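Local structure of bazooka, isoform C,LD29223p (Drosophila melanogaster, 5OAK) at residues R54-E57 and L63-L66. The protein probably helps establish cell polarity as a Par3-family scaffold, its first PDZ domain, the part modelled here, binding the PDZ-binding motif of Par6. Residues are numbered along the deposited sequence; the frame is centred on the assembly and turned at random.
Sequences RILE and LIGL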
ATOM      1  N   ARG A  54       3.916   2.456   7.203  1.00 20.92           N
ATOM      2  CA  ARG A  54       2.917   1.428   7.433  1.00 20.65           C
ATOM      3  C   ARG A  54       1.610   1.889   6.807  1.00 18.86           C
ATOM      4  O   ARG A  54       1.035   2.889   7.219  1.00 20.33           O
ATOM      5  CB  ARG A  54       2.722   1.163   8.924  1.00 24.86           C
ATOM      6  CG  ARG A  54       1.747   0.034   9.210  1.00 29.49           C
ATOM      7  CD  ARG A  54       2.016  -0.625  10.552  1.00 37.88           C
ATOM      8  NE  ARG A  54       1.561   0.209  11.652  1.00 36.21           N
ATOM      9  CZ  ARG A  54       0.449  -0.003  12.348  1.00 29.08           C
ATOM     10  NH1 ARG A  54       0.125   0.821  13.329  1.00 33.77           N
ATOM     11  NH2 ARG A  54      -0.334  -1.030  12.066  1.00 34.36           N
ATOM     12  N   ILE A  55       1.152   1.161   5.801  1.00 19.81           N
ATOM     13  CA  ILE A  55      -0.071   1.524   5.082  1.00 18.33           C
ATOM     14  C   ILE A  55      -1.252   0.980   5.879  1.00 18.05           C
ATOM     15  O   ILE A  55      -1.331  -0.230   6.112  1.00 19.60           O
ATOM     16  CB  ILE A  55      -0.088   0.927   3.674  1.00 19.25           C
ATOM     17  CG1 ILE A  55       1.042   1.551   2.834  1.00 20.76           C
ATOM     18  CG2 ILE A  55      -1.465   1.166   3.050  1.00 19.72           C
ATOM     19  CD1 ILE A  55       1.281   0.727   1.519  1.00 22.72           C
ATOM     20  N   LEU A  56      -2.173   1.855   6.271  1.00 17.19           N
ATOM     21  CA  LEU A  56      -3.302   1.483   7.116  1.00 17.00           C
ATOM     22  C   LEU A  56      -4.625   1.399   6.365  1.00 18.37           C
ATOM     23  O   LEU A  56      -5.562   0.762   6.831  1.00 20.91           O
ATOM     24  CB  LEU A  56      -3.440   2.483   8.260  1.00 19.03           C
ATOM     25  CG  LEU A  56      -2.229   2.608   9.179  1.00 25.86           C
ATOM     26  CD1 LEU A  56      -2.546   3.560  10.318  1.00 35.65           C
ATOM     27  CD2 LEU A  56      -1.831   1.244   9.711  1.00 31.93           C
ATOM     28  N   GLU A  57      -4.705   2.058   5.220  1.00 18.87           N
ATOM     29  CA  GLU A  57      -6.001   2.212   4.555  0.60 18.77           C
ATOM     30  C   GLU A  57      -5.769   2.490   3.089  1.00 17.01           C
ATOM     31  O   GLU A  57      -4.825   3.244   2.740  1.00 18.46           O
ATOM     32  CB  GLU A  57      -6.796   3.361   5.222  0.60 21.05           C
ATOM     33  CG  GLU A  57      -8.190   3.620   4.700  0.60 21.72           C
ATOM     34  CD  GLU A  57      -8.906   4.703   5.514  0.60 25.47           C
ATOM     35  OE1 GLU A  57      -9.932   5.258   5.064  0.60 28.08           O
ATOM     36  OE2 GLU A  57      -8.433   5.003   6.626  0.60 29.41           O
ATOM     37  N   LEU A  63      -7.261  -1.416   6.549  1.00 19.18           N
ATOM     38  CA  LEU A  63      -6.648  -2.728   6.415  1.00 19.17           C
ATOM     39  C   LEU A  63      -6.544  -3.486   7.748  1.00 18.71           C
ATOM     40  O   LEU A  63      -6.462  -4.731   7.745  1.00 20.79           O
ATOM     41  CB  LEU A  63      -5.259  -2.618   5.824  1.00 19.79           C
ATOM     42  CG  LEU A  63      -5.201  -1.938   4.430  1.00 20.11           C
ATOM     43  CD1 LEU A  63      -3.759  -2.018   3.889  1.00 21.76           C
ATOM     44  CD2 LEU A  63      -6.181  -2.599   3.451  1.00 21.71           C
ATOM     45  N   ILE A  64      -6.516  -2.785   8.888  1.00 20.04           N
ATOM     46  CA  ILE A  64      -6.358  -3.478  10.181  1.00 19.62           C
ATOM     47  C   ILE A  64      -7.600  -4.354  10.433  1.00 18.16           C
ATOM     48  O   ILE A  64      -8.728  -3.916  10.184  1.00 20.58           O
ATOM     49  CB  ILE A  64      -6.149  -2.452  11.308  1.00 21.06           C
ATOM     50  CG1 ILE A  64      -4.736  -1.852  11.216  1.00 23.49           C
ATOM     51  CG2 ILE A  64      -6.300  -3.067  12.671  1.00 21.40           C
ATOM     52  CD1 ILE A  64      -4.559  -0.598  12.172  1.00 29.18           C
ATOM     53  N   GLY A  65      -7.378  -5.619  10.819  1.00 18.52           N
ATOM     54  CA  GLY A  65      -8.462  -6.555  11.084  1.00 19.60           C
ATOM     55  C   GLY A  65      -8.802  -7.398   9.882  1.00 19.18           C
ATOM     56  O   GLY A  65      -9.532  -8.400  10.039  1.00 20.88           O
ATOM     57  N   LEU A  66      -8.314  -7.046   8.703  1.00 19.73           N
ATOM     58  CA  LEU A  66      -8.600  -7.870   7.528  1.00 19.70           C
ATOM     59  C   LEU A  66      -7.609  -9.025   7.443  1.00 21.69           C
ATOM     60  O   LEU A  66      -6.433  -8.887   7.861  1.00 22.54           O
ATOM     61  CB  LEU A  66      -8.530  -7.056   6.231  1.00 20.13           C
ATOM     62  CG  LEU A  66      -9.536  -5.920   6.137  1.00 19.83           C
ATOM     63  CD1 LEU A  66      -9.425  -5.284   4.724  1.00 21.46           C
ATOM     64  CD2 LEU A  66     -10.956  -6.377   6.404  1.00 23.00           C
TER
HETATM   65  O   HOH W   1      -6.578   0.309   9.319  1.00 25.41           O
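Leu63 meets segment 54-57 first through its backbone: its N-H donates to Leu56 O at 2.8 Å, and the N-H...O angle of 174° makes the bond almost straight, although the donor stands 30° out of the carbonyl plane. CB lies 3.5 Å from the same Leu56 O; a chi1 of -58° turns CG away from its own carbonyl and over that of Leu56, 3.6 Å from Leu56 O; and CD1 ends 3.7 Å from Ile55 O and 4.0 Å from Ile55 CG2, crossing the isoleucine obliquely. Leu33 on the neighbouring strand 33-38 touches both side chains, which places this apolar patch in the core of the Bazooka PDZ domain, where the antiparallel hairpin of strands 54-58 and 61-62 passes into a type II turn, Leu63 to Leu66, ahead of helix 68-78. A water donates to Leu56 O (2.7 Å) and accepts from Ile64 N, giving that carbonyl a second donor. Ile64 and Leu56 lie side by side and point the same way, with Ile64 CD1 4.1 Å from Leu56 CD2. Ile64 CD1 also comes obliquely to within 4.2 Å of Arg54 NH2, which hydrogen-bonds to Gly31 O, while Leu56 CD2 sits over one guanidinium face, displaced from the centre of the group.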